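PDB 2W9X: acetylxylan esterase / glucomannan deacetylase from Cellvibrio japonicus, which removes acetyl groups from plant cell wall polysaccharides, deacetylating xylan and, with a large preference, glucomannan, and also hydrolyses 4-nitrophenyl acetate. Local coordinates for residues B[43-48]-B[123-128]; B[49-54]-B[221-226]; B[69-74]-B[92-97]; B[116-121]-B[195-200]. All coordinates share one frame; numbering follows the deposited sequence.

Contact 1 of 4, residues B[43-48]-B[123-128]; sequences NQPVSY and RFLGFY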
loop_
_atom_site.group_PDB
_atom_site.type_symbol
_atom_site.label_atom_id
_atom_site.label_comp_id
_atom_site.label_asym_id
_atom_site.label_seq_id
_atom_site.Cartn_x
_atom_site.Cartn_y
_atom_site.Cartn_z
ATOM N N ASN B 43 13.869 -43.593 22.447
ATOM C CA ASN B 43 15.050 -44.364 22.002
ATOM C C ASN B 43 15.440 -44.175 20.532
ATOM O O ASN B 43 15.984 -45.090 19.903
ATOM C CB ASN B 43 14.871 -45.858 22.323
ATOM C CG ASN B 43 14.634 -46.094 23.812
ATOM O OD1 ASN B 43 13.770 -46.903 24.207
ATOM N ND2 ASN B 43 15.393 -45.370 24.643
ATOM N N GLN B 44 15.155 -42.981 20.008
ATOM C CA GLN B 44 15.463 -42.600 18.618
ATOM C C GLN B 44 15.845 -41.124 18.565
ATOM O O GLN B 44 15.467 -40.363 19.467
ATOM C CB GLN B 44 14.247 -42.792 17.714
ATOM C CG GLN B 44 13.761 -44.227 17.569
ATOM C CD GLN B 44 12.505 -44.321 16.721
ATOM O OE1 GLN B 44 12.108 -43.356 16.058
ATOM N NE2 GLN B 44 11.873 -45.490 16.733
ATOM N N PRO B 45 16.591 -40.706 17.511
ATOM C CA PRO B 45 16.849 -39.282 17.312
ATOM C C PRO B 45 15.567 -38.458 17.230
ATOM O O PRO B 45 14.516 -38.972 16.799
ATOM C CB PRO B 45 17.584 -39.242 15.966
ATOM C CG PRO B 45 17.342 -40.577 15.337
ATOM C CD PRO B 45 17.264 -41.520 16.481
ATOM N N VAL B 46 15.659 -37.190 17.657
ATOM C CA VAL B 46 14.594 -36.218 17.411
ATOM C C VAL B 46 14.398 -36.167 15.897
ATOM O O VAL B 46 15.378 -36.180 15.138
ATOM C CB VAL B 46 14.940 -34.810 17.974
ATOM C CG1 VAL B 46 13.861 -33.782 17.615
ATOM C CG2 VAL B 46 15.113 -34.870 19.464
ATOM N N SER B 47 13.140 -36.170 15.467
ATOM C CA SER B 47 12.841 -36.169 14.049
ATOM C C SER B 47 12.066 -34.926 13.642
ATOM O O SER B 47 11.082 -34.532 14.286
ATOM C CB SER B 47 12.112 -37.446 13.631
ATOM O OG SER B 47 10.778 -37.439 14.074
ATOM N N TYR B 48 12.543 -34.306 12.572
ATOM C CA TYR B 48 11.929 -33.125 12.013
ATOM C C TYR B 48 11.315 -33.539 10.679
ATOM O O TYR B 48 12.032 -33.901 9.746
ATOM C CB TYR B 48 12.986 -32.026 11.831
ATOM C CG TYR B 48 13.847 -31.808 13.059
ATOM C CD1 TYR B 48 13.424 -30.972 14.100
ATOM C CD2 TYR B 48 15.073 -32.457 13.198
ATOM C CE1 TYR B 48 14.217 -30.782 15.248
ATOM C CE2 TYR B 48 15.864 -32.276 14.338
ATOM C CZ TYR B 48 15.436 -31.431 15.351
ATOM O OH TYR B 48 16.222 -31.262 16.479
ATOM N N ARG B 123 12.059 -36.363 6.209
ATOM C CA ARG B 123 12.541 -36.205 7.573
ATOM C C ARG B 123 14.034 -35.884 7.650
ATOM O O ARG B 123 14.857 -36.468 6.933
ATOM C CB ARG B 123 12.217 -37.446 8.419
ATOM C CG ARG B 123 10.822 -38.036 8.179
ATOM C CD ARG B 123 10.326 -38.866 9.354
ATOM N NE ARG B 123 11.007 -40.152 9.476
ATOM C CZ ARG B 123 12.083 -40.363 10.233
ATOM N NH1 ARG B 123 12.608 -39.356 10.913
ATOM N NH2 ARG B 123 12.644 -41.572 10.308
ATOM N N PHE B 124 14.366 -34.937 8.525
ATOM C CA PHE B 124 15.743 -34.668 8.921
ATOM C C PHE B 124 15.901 -35.106 10.372
ATOM O O PHE B 124 15.056 -34.783 11.217
ATOM C CB PHE B 124 16.067 -33.182 8.759
ATOM C CG PHE B 124 17.466 -32.798 9.166
ATOM C CD1 PHE B 124 18.576 -33.390 8.565
ATOM C CD2 PHE B 124 17.673 -31.799 10.117
ATOM C CE1 PHE B 124 19.870 -33.016 8.934
ATOM C CE2 PHE B 124 18.967 -31.410 10.481
ATOM C CZ PHE B 124 20.060 -32.016 9.885
ATOM N N LEU B 125 16.980 -35.836 10.648
ATOM C CA LEU B 125 17.224 -36.405 11.971
ATOM C C LEU B 125 18.349 -35.725 12.769
ATOM O O LEU B 125 18.765 -36.244 13.808
ATOM C CB LEU B 125 17.484 -37.917 11.865
ATOM C CG LEU B 125 16.365 -38.825 11.347
ATOM C CD1 LEU B 125 16.755 -40.292 11.478
ATOM C CD2 LEU B 125 15.115 -38.571 12.128
ATOM N N GLY B 126 18.852 -34.588 12.288
ATOM C CA GLY B 126 19.785 -33.778 13.081
ATOM C C GLY B 126 21.240 -33.696 12.651
ATOM O O GLY B 126 21.685 -34.403 11.734
ATOM N N PHE B 127 21.966 -32.805 13.344
ATOM C CA PHE B 127 23.404 -32.578 13.170
ATOM C C PHE B 127 24.195 -33.277 14.280
ATOM O O PHE B 127 24.109 -32.874 15.446
ATOM C CB PHE B 127 23.719 -31.076 13.236
ATOM C CG PHE B 127 23.067 -30.250 12.156
ATOM C CD1 PHE B 127 23.601 -30.212 10.869
ATOM C CD2 PHE B 127 21.943 -29.477 12.437
ATOM C CE1 PHE B 127 23.010 -29.439 9.871
ATOM C CE2 PHE B 127 21.345 -28.699 11.445
ATOM C CZ PHE B 127 21.882 -28.678 10.157
ATOM N N TYR B 128 24.986 -34.288 13.905
ATOM C CA TYR B 128 25.724 -35.122 14.862
ATOM C C TYR B 128 27.240 -34.886 14.827
ATOM O O TYR B 128 27.810 -34.625 13.754
ATOM C CB TYR B 128 25.383 -36.606 14.653
ATOM C CG TYR B 128 24.035 -36.982 15.233
ATOM C CD1 TYR B 128 23.946 -37.826 16.332
ATOM C CD2 TYR B 128 22.849 -36.467 14.696
ATOM C CE1 TYR B 128 22.709 -38.166 16.882
ATOM C CE2 TYR B 128 21.605 -36.795 15.242
ATOM C CZ TYR B 128 21.543 -37.646 16.331
ATOM O OH TYR B 128 20.320 -37.978 16.877
#

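Contact 2 of 4, residues B[49-54]-B[221-226]; sequences TYSWPA and YTLNNP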
loop_
_atom_site.group_PDB
_atom_site.type_symbol
_atom_site.label_atom_id
_atom_site.label_comp_id
_atom_site.label_asym_id
_atom_site.label_seq_id
_atom_site.Cartn_x
_atom_site.Cartn_y
_atom_site.Cartn_z
ATOM N N THR B 49 9.984 -33.552 10.630
ATOM C CA THR B 49 9.224 -33.874 9.406
ATOM C C THR B 49 8.663 -32.586 8.778
ATOM O O THR B 49 8.132 -31.731 9.483
ATOM C CB THR B 49 8.099 -34.921 9.702
ATOM O OG1 THR B 49 8.675 -36.065 10.334
ATOM C CG2 THR B 49 7.390 -35.387 8.433
ATOM N N TYR B 50 8.803 -32.447 7.457
ATOM C CA TYR B 50 8.413 -31.217 6.736
ATOM C C TYR B 50 7.824 -31.518 5.352
ATOM O O TYR B 50 8.077 -32.576 4.786
ATOM C CB TYR B 50 9.627 -30.286 6.590
ATOM C CG TYR B 50 10.866 -31.059 6.255
ATOM C CD1 TYR B 50 11.691 -31.573 7.274
ATOM C CD2 TYR B 50 11.181 -31.353 4.922
ATOM C CE1 TYR B 50 12.824 -32.329 6.961
ATOM C CE2 TYR B 50 12.296 -32.102 4.599
ATOM C CZ TYR B 50 13.111 -32.590 5.620
ATOM O OH TYR B 50 14.213 -33.329 5.293
ATOM N N SER B 51 7.047 -30.581 4.803
ATOM C CA SER B 51 6.537 -30.715 3.422
ATOM C C SER B 51 6.377 -29.387 2.674
ATOM O O SER B 51 6.469 -29.350 1.436
ATOM C CB SER B 51 5.224 -31.497 3.383
ATOM O OG SER B 51 4.268 -30.874 4.209
ATOM N N TRP B 52 6.139 -28.301 3.415
ATOM C CA TRP B 52 6.058 -26.969 2.814
ATOM C C TRP B 52 7.439 -26.604 2.228
ATOM O O TRP B 52 8.464 -27.118 2.691
ATOM C CB TRP B 52 5.593 -25.922 3.831
ATOM C CG TRP B 52 4.138 -26.016 4.231
ATOM C CD1 TRP B 52 3.650 -26.564 5.374
ATOM C CD2 TRP B 52 2.988 -25.541 3.495
ATOM N NE1 TRP B 52 2.274 -26.471 5.405
ATOM C CE2 TRP B 52 1.840 -25.849 4.266
ATOM C CE3 TRP B 52 2.816 -24.897 2.261
ATOM C CZ2 TRP B 52 0.533 -25.526 3.852
ATOM C CZ3 TRP B 52 1.508 -24.572 1.843
ATOM C CH2 TRP B 52 0.384 -24.887 2.647
ATOM N N PRO B 53 7.471 -25.743 1.190
ATOM C CA PRO B 53 8.771 -25.482 0.554
ATOM C C PRO B 53 9.787 -24.746 1.452
ATOM O O PRO B 53 9.401 -24.143 2.458
ATOM C CB PRO B 53 8.421 -24.612 -0.667
ATOM C CG PRO B 53 6.938 -24.446 -0.696
ATOM C CD PRO B 53 6.353 -25.005 0.572
ATOM N N ALA B 54 11.070 -24.818 1.076
ATOM C CA ALA B 54 12.123 -23.901 1.554
ATOM C C ALA B 54 12.490 -23.980 3.047
ATOM O O ALA B 54 13.098 -23.047 3.597
ATOM C CB ALA B 54 11.805 -22.445 1.137
ATOM N N TYR B 221 -2.367 -26.250 8.100
ATOM C CA TYR B 221 -1.704 -27.486 8.499
ATOM C C TYR B 221 -0.187 -27.466 8.367
ATOM O O TYR B 221 0.367 -26.882 7.437
ATOM C CB TYR B 221 -2.325 -28.692 7.780
ATOM C CG TYR B 221 -3.807 -28.800 8.049
ATOM C CD1 TYR B 221 -4.284 -29.328 9.258
ATOM C CD2 TYR B 221 -4.738 -28.338 7.117
ATOM C CE1 TYR B 221 -5.650 -29.408 9.522
ATOM C CE2 TYR B 221 -6.109 -28.414 7.370
ATOM C CZ TYR B 221 -6.557 -28.952 8.571
ATOM O OH TYR B 221 -7.909 -29.032 8.813
ATOM N N THR B 222 0.458 -28.112 9.342
ATOM C CA THR B 222 1.916 -28.257 9.431
ATOM C C THR B 222 2.478 -28.977 8.208
ATOM O O THR B 222 3.588 -28.664 7.736
ATOM C CB THR B 222 2.293 -29.043 10.714
ATOM O OG1 THR B 222 1.791 -28.338 11.852
ATOM C CG2 THR B 222 3.811 -29.204 10.871
ATOM N N LEU B 223 1.709 -29.946 7.711
ATOM C CA LEU B 223 2.129 -30.760 6.586
ATOM C C LEU B 223 1.074 -30.826 5.504
ATOM O O LEU B 223 0.033 -30.165 5.583
ATOM C CB LEU B 223 2.491 -32.184 7.037
ATOM C CG LEU B 223 3.562 -32.340 8.111
ATOM C CD1 LEU B 223 3.663 -33.786 8.543
ATOM C CD2 LEU B 223 4.903 -31.809 7.606
ATOM N N ASN B 224 1.368 -31.648 4.498
ATOM C CA ASN B 224 0.556 -31.827 3.303
ATOM C C ASN B 224 -0.717 -32.621 3.581
ATOM O O ASN B 224 -1.354 -33.114 2.650
ATOM C CB ASN B 224 1.397 -32.544 2.233
ATOM C CG ASN B 224 1.737 -33.979 2.629
ATOM O OD1 ASN B 224 1.052 -34.934 2.234
ATOM N ND2 ASN B 224 2.774 -34.135 3.451
ATOM N N ASN B 225 -1.068 -32.753 4.861
ATOM C CA ASN B 225 -2.246 -33.512 5.311
ATOM C C ASN B 225 -2.980 -32.848 6.495
ATOM O O ASN B 225 -2.363 -32.098 7.260
ATOM C CB ASN B 225 -1.863 -34.965 5.642
ATOM C CG ASN B 225 -0.788 -35.067 6.718
ATOM O OD1 ASN B 225 -1.025 -34.768 7.890
ATOM N ND2 ASN B 225 0.398 -35.521 6.323
ATOM N N PRO B 226 -4.300 -33.123 6.646
ATOM C CA PRO B 226 -5.169 -32.536 7.685
ATOM C C PRO B 226 -4.902 -32.978 9.125
ATOM O O PRO B 226 -5.667 -32.620 10.014
ATOM C CB PRO B 226 -6.582 -33.013 7.289
ATOM C CG PRO B 226 -6.469 -33.512 5.899
ATOM C CD PRO B 226 -5.064 -34.027 5.765
HETATM O O HOH W 1 6.321 -28.658 6.769
#

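Contact 3 of 4, residues B[69-74]-B[92-97]; sequences KFDDDQ and PGKVDY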
loop_
_atom_site.group_PDB
_atom_site.type_symbol
_atom_site.label_atom_id
_atom_site.label_comp_id
_atom_site.label_asym_id
_atom_site.label_seq_id
_atom_site.Cartn_x
_atom_site.Cartn_y
_atom_site.Cartn_z
ATOM N N LYS B 69 22.069 -36.643 9.683
ATOM C CA LYS B 69 21.233 -37.831 9.587
ATOM C C LYS B 69 19.971 -37.485 8.821
ATOM O O LYS B 69 19.200 -36.614 9.236
ATOM C CB LYS B 69 20.861 -38.359 10.973
ATOM C CG LYS B 69 21.993 -38.966 11.774
ATOM C CD LYS B 69 21.441 -39.652 13.014
ATOM C CE LYS B 69 21.072 -41.124 12.769
ATOM N NZ LYS B 69 22.243 -42.042 12.900
ATOM N N PHE B 70 19.762 -38.184 7.711
ATOM C CA PHE B 70 18.608 -37.957 6.842
ATOM C C PHE B 70 17.630 -39.124 6.887
ATOM O O PHE B 70 18.032 -40.265 7.091
ATOM C CB PHE B 70 19.064 -37.828 5.388
ATOM C CG PHE B 70 19.631 -36.490 5.022
ATOM C CD1 PHE B 70 18.795 -35.386 4.834
ATOM C CD2 PHE B 70 20.998 -36.348 4.786
ATOM C CE1 PHE B 70 19.325 -34.155 4.461
ATOM C CE2 PHE B 70 21.539 -35.120 4.410
ATOM C CZ PHE B 70 20.705 -34.024 4.246
ATOM N N ASP B 71 16.350 -38.825 6.689
ATOM C CA ASP B 71 15.370 -39.809 6.223
ATOM C C ASP B 71 14.493 -39.103 5.196
ATOM O O ASP B 71 13.347 -38.720 5.479
ATOM C CB ASP B 71 14.537 -40.399 7.367
ATOM C CG ASP B 71 13.725 -41.630 6.934
ATOM O OD1 ASP B 71 14.040 -42.237 5.890
ATOM O OD2 ASP B 71 12.765 -42.001 7.639
ATOM N N ASP B 72 15.063 -38.897 4.009
ATOM C CA ASP B 72 14.423 -38.097 2.977
ATOM C C ASP B 72 14.883 -38.504 1.566
ATOM O O ASP B 72 15.986 -38.144 1.129
ATOM C CB ASP B 72 14.713 -36.611 3.237
ATOM C CG ASP B 72 13.845 -35.676 2.402
ATOM O OD1 ASP B 72 13.371 -36.071 1.316
ATOM O OD2 ASP B 72 13.637 -34.530 2.852
ATOM N N ASP B 73 14.034 -39.261 0.869
ATOM C CA ASP B 73 14.268 -39.585 -0.541
ATOM C C ASP B 73 13.345 -38.774 -1.465
ATOM O O ASP B 73 13.103 -39.159 -2.609
ATOM C CB ASP B 73 14.102 -41.096 -0.792
ATOM C CG ASP B 73 12.650 -41.565 -0.678
ATOM O OD1 ASP B 73 11.799 -40.811 -0.154
ATOM O OD2 ASP B 73 12.360 -42.704 -1.113
ATOM N N GLN B 74 12.833 -37.657 -0.955
ATOM C CA GLN B 74 11.849 -36.855 -1.677
ATOM C C GLN B 74 12.415 -35.531 -2.172
ATOM O O GLN B 74 11.959 -35.008 -3.170
ATOM C CB GLN B 74 10.632 -36.578 -0.784
ATOM C CG GLN B 74 9.802 -37.817 -0.437
ATOM C CD GLN B 74 9.181 -38.439 -1.663
ATOM O OE1 GLN B 74 8.467 -37.780 -2.410
ATOM N NE2 GLN B 74 9.455 -39.714 -1.882
ATOM N N PRO B 92 18.927 -37.910 -0.451
ATOM C CA PRO B 92 19.884 -38.726 0.306
ATOM C C PRO B 92 19.295 -40.038 0.846
ATOM O O PRO B 92 20.026 -41.007 1.038
ATOM C CB PRO B 92 20.269 -37.808 1.471
ATOM C CG PRO B 92 19.117 -36.846 1.589
ATOM C CD PRO B 92 18.754 -36.581 0.165
ATOM N N GLY B 93 17.987 -40.052 1.093
ATOM C CA GLY B 93 17.299 -41.223 1.630
ATOM C C GLY B 93 17.507 -41.391 3.125
ATOM O O GLY B 93 17.659 -40.410 3.854
ATOM N N LYS B 94 17.503 -42.643 3.577
ATOM C CA LYS B 94 17.764 -42.963 4.972
ATOM C C LYS B 94 19.255 -43.241 5.128
ATOM O O LYS B 94 19.696 -44.381 5.000
ATOM C CB LYS B 94 16.934 -44.176 5.407
ATOM C CG LYS B 94 16.884 -44.416 6.909
ATOM C CD LYS B 94 15.773 -45.395 7.250
ATOM C CE LYS B 94 15.351 -45.265 8.703
ATOM N NZ LYS B 94 14.312 -46.279 9.059
ATOM N N VAL B 95 20.028 -42.185 5.377
ATOM C CA VAL B 95 21.488 -42.287 5.469
ATOM C C VAL B 95 22.077 -41.313 6.491
ATOM O O VAL B 95 21.429 -40.335 6.899
ATOM C CB VAL B 95 22.206 -42.035 4.098
ATOM C CG1 VAL B 95 21.876 -43.125 3.076
ATOM C CG2 VAL B 95 21.896 -40.633 3.547
ATOM N N ASP B 96 23.313 -41.608 6.894
ATOM C CA ASP B 96 24.155 -40.656 7.603
ATOM C C ASP B 96 25.108 -40.011 6.603
ATOM O O ASP B 96 25.901 -40.693 5.947
ATOM C CB ASP B 96 24.927 -41.340 8.730
ATOM C CG ASP B 96 24.014 -41.898 9.801
ATOM O OD1 ASP B 96 23.214 -42.814 9.492
ATOM O OD2 ASP B 96 24.101 -41.423 10.955
ATOM N N TYR B 97 25.015 -38.691 6.493
ATOM C CA TYR B 97 25.756 -37.935 5.494
ATOM C C TYR B 97 26.981 -37.245 6.109
ATOM O O TYR B 97 26.829 -36.342 6.934
ATOM C CB TYR B 97 24.823 -36.915 4.811
ATOM C CG TYR B 97 25.505 -36.066 3.766
ATOM C CD1 TYR B 97 26.185 -34.906 4.128
ATOM C CD2 TYR B 97 25.470 -36.419 2.418
ATOM C CE1 TYR B 97 26.822 -34.128 3.185
ATOM C CE2 TYR B 97 26.107 -35.643 1.463
ATOM C CZ TYR B 97 26.780 -34.497 1.859
ATOM O OH TYR B 97 27.423 -33.701 0.941
#

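Contact 4 of 4, residues B[116-121]-B[195-200]; sequences ETQSTS and NASSGF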
loop_
_atom_site.group_PDB
_atom_site.type_symbol
_atom_site.label_atom_id
_atom_site.label_comp_id
_atom_site.label_asym_id
_atom_site.label_seq_id
_atom_site.Cartn_x
_atom_site.Cartn_y
_atom_site.Cartn_z
ATOM N N GLU B 116 9.910 -28.942 -4.175
ATOM C CA GLU B 116 8.541 -28.938 -3.701
ATOM C C GLU B 116 8.025 -30.364 -3.631
ATOM O O GLU B 116 8.270 -31.166 -4.546
ATOM C CB GLU B 116 7.637 -28.122 -4.629
ATOM C CG GLU B 116 6.186 -28.086 -4.150
ATOM C CD GLU B 116 5.268 -27.257 -5.020
ATOM O OE1 GLU B 116 5.471 -27.182 -6.253
ATOM O OE2 GLU B 116 4.312 -26.685 -4.461
ATOM N N THR B 117 7.321 -30.654 -2.536
ATOM C CA THR B 117 6.674 -31.936 -2.280
ATOM C C THR B 117 5.214 -31.660 -1.924
ATOM O O THR B 117 4.915 -31.241 -0.799
ATOM C CB THR B 117 7.328 -32.673 -1.085
ATOM O OG1 THR B 117 7.442 -31.772 0.034
ATOM C CG2 THR B 117 8.717 -33.223 -1.442
ATOM N N GLN B 118 4.309 -31.863 -2.881
ATOM C CA GLN B 118 2.879 -31.591 -2.649
ATOM C C GLN B 118 2.110 -32.770 -2.062
ATOM O O GLN B 118 1.066 -32.591 -1.428
ATOM C CB GLN B 118 2.203 -31.097 -3.932
ATOM C CG GLN B 118 2.646 -29.689 -4.327
ATOM C CD GLN B 118 1.994 -29.195 -5.601
ATOM O OE1 GLN B 118 2.249 -29.719 -6.686
ATOM N NE2 GLN B 118 1.163 -28.164 -5.480
ATOM N N SER B 119 2.629 -33.974 -2.269
ATOM C CA SER B 119 1.908 -35.176 -1.871
ATOM C C SER B 119 2.722 -36.093 -0.970
ATOM O O SER B 119 2.288 -37.210 -0.673
ATOM C CB SER B 119 1.415 -35.924 -3.110
ATOM O OG SER B 119 2.472 -36.125 -4.030
ATOM N N THR B 120 3.888 -35.625 -0.520
ATOM C CA THR B 120 4.739 -36.417 0.389
ATOM C C THR B 120 5.445 -35.540 1.434
ATOM O O THR B 120 5.348 -34.306 1.400
ATOM C CB THR B 120 5.828 -37.203 -0.375
ATOM O OG1 THR B 120 6.731 -36.276 -0.978
ATOM C CG2 THR B 120 5.235 -38.122 -1.451
ATOM N N SER B 121 6.167 -36.179 2.348
ATOM C CA SER B 121 6.990 -35.449 3.305
ATOM C C SER B 121 8.390 -36.040 3.400
ATOM O O SER B 121 8.660 -37.098 2.843
ATOM C CB SER B 121 6.313 -35.395 4.677
ATOM O OG SER B 121 6.136 -36.691 5.215
ATOM N N ASN B 195 4.971 -20.673 2.803
ATOM C CA ASN B 195 3.793 -21.520 2.772
ATOM C C ASN B 195 3.064 -21.344 1.449
ATOM O O ASN B 195 2.090 -20.597 1.333
ATOM C CB ASN B 195 2.926 -21.220 3.988
ATOM C CG ASN B 195 3.651 -21.525 5.276
ATOM O OD1 ASN B 195 4.348 -22.546 5.379
ATOM N ND2 ASN B 195 3.528 -20.637 6.256
ATOM N N ALA B 196 3.592 -22.028 0.444
ATOM C CA ALA B 196 3.095 -21.953 -0.909
ATOM C C ALA B 196 2.972 -23.358 -1.480
ATOM O O ALA B 196 3.700 -24.248 -1.087
ATOM C CB ALA B 196 4.050 -21.117 -1.774
ATOM N N SER B 197 2.075 -23.530 -2.443
ATOM C CA SER B 197 1.888 -24.813 -3.091
ATOM C C SER B 197 1.436 -24.523 -4.503
ATOM O O SER B 197 0.568 -23.679 -4.697
ATOM C CB SER B 197 0.813 -25.622 -2.340
ATOM O OG SER B 197 0.757 -26.951 -2.820
ATOM N N SER B 198 2.043 -25.200 -5.479
ATOM C CA SER B 198 1.824 -24.903 -6.893
ATOM C C SER B 198 0.420 -25.236 -7.383
ATOM O O SER B 198 -0.108 -26.297 -7.078
ATOM C CB SER B 198 2.851 -25.637 -7.774
ATOM O OG SER B 198 4.168 -25.186 -7.527
ATOM N N GLY B 199 -0.162 -24.329 -8.168
ATOM C CA GLY B 199 -1.476 -24.554 -8.775
ATOM C C GLY B 199 -2.654 -24.025 -7.970
ATOM O O GLY B 199 -3.791 -24.012 -8.460
ATOM N N PHE B 200 -2.395 -23.557 -6.750
ATOM C CA PHE B 200 -3.497 -23.242 -5.822
ATOM C C PHE B 200 -3.875 -21.753 -5.828
ATOM O O PHE B 200 -3.041 -20.883 -6.107
ATOM C CB PHE B 200 -3.218 -23.755 -4.390
ATOM C CG PHE B 200 -3.345 -25.264 -4.239
ATOM C CD1 PHE B 200 -4.584 -25.854 -3.997
ATOM C CD2 PHE B 200 -2.209 -26.094 -4.352
ATOM C CE1 PHE B 200 -4.711 -27.252 -3.869
ATOM C CE2 PHE B 200 -2.313 -27.477 -4.230
ATOM C CZ PHE B 200 -3.570 -28.065 -3.980
HETATM O O HOH W 2 4.386 -26.748 -1.767
#

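Contact 1 of 4, residues B[43-48]-B[123-128]
Two backbone hydrogen bonds tie Tyr48 to Phe124. Tyr48 N gives to Phe124 O at 2.9 Å. Phe124 N returns a bond to Tyr48 O at 2.8 Å, and both bonds are nearly straight, with angles of about 160° at the hydrogens. This reciprocal pattern defines an antiparallel hydrogen-bonded pair. A weaker CA-H...O contact, from Arg123 CA to Tyr48 O (3.2 Å), adds to the load on the same carbonyl.

Apolar contacts surround the pair. Tyr48 and Phe124 project from one face of the sheet, where CD2 of Tyr48 lies 4.1 Å from CD2 of Phe124. The Tyr48 ring presents its edge to the carbonyl of Phe124, and both rings also meet Phe57. Strand 122-128 is the middle one of a five-stranded antiparallel sheet in the N-terminal CE2 region, with strand 47-50 along one side and strand 67-72 along the other. Before strand 47-50 begins, Pro45 packs on the partner strand: Pro45 CG lies 3.9 Å from Leu125 CD1, the two side chains crossing at a slant, and Pro45 CB approaches the hydroxyl of Tyr128.

Among charged groups, Arg123 bends at chi3 (-73°), which turns its guanidinium out across the strand direction, toward Ser47, while NH2 forms a salt bridge with Asp71 on strand 67-72.

Contact 2 of 4, residues B[49-54]-B[221-226]
The indole of Trp52 points its N-H edge at the loop 221-226, and NE1 donates to Tyr221 O at 2.8 Å with an angle of 161° at the hydrogen. The acceptor lies only 9° out of the indole plane and the donor lies in the carbonyl plane, a nearly coplanar arrangement consistent with a bond that favours this ring tilt. This buried contact joins the end of strand 47-50, in the N-terminal CE2 region, to a loop of the SGNH/GDSL-type hydrolase part. Thr222 O also sits at the indole edge, 3.2 Å from CD1. Elsewhere Arg35 makes a cation-pi interaction with Trp52.

Leu223 meets the strand differently. With CG anti to its carbonyl carbon (chi1 -57°), the side chain turns back so that CD2 lies 3.7 Å from Tyr50 CA, while CD1 reaches Thr49 CG2 at 4.1 Å; the Thr49 and Leu223 side chains cross at about a right angle. Ser51 directs its CB toward the loop, and OG comes within 3.0 Å of Asn224 N; the amide nitrogen ND2 of Asn224 stands beside Ser51 CB. A water completes the joint, accepting from Ser51 N at 2.8 Å and donating to Thr222 O at 2.9 Å.

Contact 3 of 4, residues B[69-74]-B[92-97]
The ring of Phe70 carries Pro92 on one face and Tyr97 at its edge. Pro92 CG stands 3.6 Å from the ring centroid, 16° off the normal, the geometry of a CH-pi contact, and the two side chains cross at about a right angle. In the ring plane, Tyr97 CB approaches Phe70 CE2 at 3.8 Å. Phe77 also meets the Phe70 ring, with the two planes inclined to each other. Phe70 and Tyr97 belong to the five-stranded antiparallel sheet of the CE2 N-terminal region, in which the outermost strand 95-98 pairs with strand 67-72; Pro92 and Phe77 come from the other antiparallel sheet, so the Phe70 ring packs between the two.

The backbone pairing is uneven. Phe70 N donates to Val95 O in an almost straight bond of 2.8 Å, whereas the return bond from Val95 N to Phe70 O is long and bent. Farther along, Asp72 and Gly93 exchange two bonds, Asp72 N to Gly93 O and Gly93 N to Asp72 O, each with the donor well above the acceptor's carbonyl plane. The chain turns a corner at Lys94, and Gly93 has a positive phi. The side chain of the same Asp72 turns the chain: OD1 accepts from Gln74 N at 2.8 Å, an Asx turn.

On the other face from Phe70, Asp71 OD1 lies against the aliphatic part of Lys94, although the carboxylate's salt-bridge partner is Arg123. Lys69 lies alongside Asp96, and bends at chi3 (89°) and chi4 (84°) bring the two into a salt bridge, Lys69 NZ hydrogen-bonding to the syn lone pair of Asp96 OD2 at 2.8 Å.

Contact 4 of 4, residues B[116-121]-B[195-200]
Glu116 reaches across to Ser198 with an extended side chain: CG is anti to the backbone N (chi1 -179°) and the chain stays extended beyond CG, so CB, which points toward segment 195-200, and CG serve as a straight spacer delivering the carboxylate. At CD the chain divides, and both oxygens grip the same serine. OE1 accepts from Ser198 OG at 2.7 Å, and OE2 accepts from Ser198 N at 2.9 Å with an angle of 154°; each oxygen uses its syn lone pair. OE2 also passes within 3.4 Å of Ser197 CA. A water lies 2.7 Å from both Glu116 OE2 and Ala196 O and bridges them.

Gln118 supplies a second clamp. Its NE2 donates to Ser197 OG at 3.0 Å in a nearly straight bond (176°) and to Ser198 O at 2.8 Å, meeting a lone pair of that carbonyl. Both acceptors lie close to the amide plane, and the pair of bonds fixes the rotation of the amide; NE2 also faces the edge of the Phe200 ring. A glycerol, probably from the crystallisation liquor, hydrogen-bonds to Gln118 OE1.

Ser197 to Phe200 form a type II beta turn that holds Gly199, by similarity a stabiliser of the transition state; Ser198 adjoins Ser151, the inferred nucleophile. The N-terminal region thus contributes a carboxylate and an amide that hold the backbone on which the presumed oxyanion hole of an SGNH-type active site depends, consistent with a second-shell role in positioning it.

Contacts 1 and 3 lie in one five-stranded antiparallel sheet, their centres about 11 Å apart, and strand 122-128 of contact 1 pairs directly with strand 67-72 of contact 3. Contact 2 continues strand 47-50 from contact 1, about 17 Å away between centres, and leads into the hydrolase part. Contact 4 follows, with its centre about 8 Å from that of contact 2, so these two form neighbouring joints between the N-terminal region and the catalytic part. Along the chain, contact 3 nests within the loop closed by contact 1, contact 4 nests within that of contact 2, and contacts 1 and 2 interleave. The sheet is thereby connected through 49-54 and 116-121 to the neighbourhood of the active site.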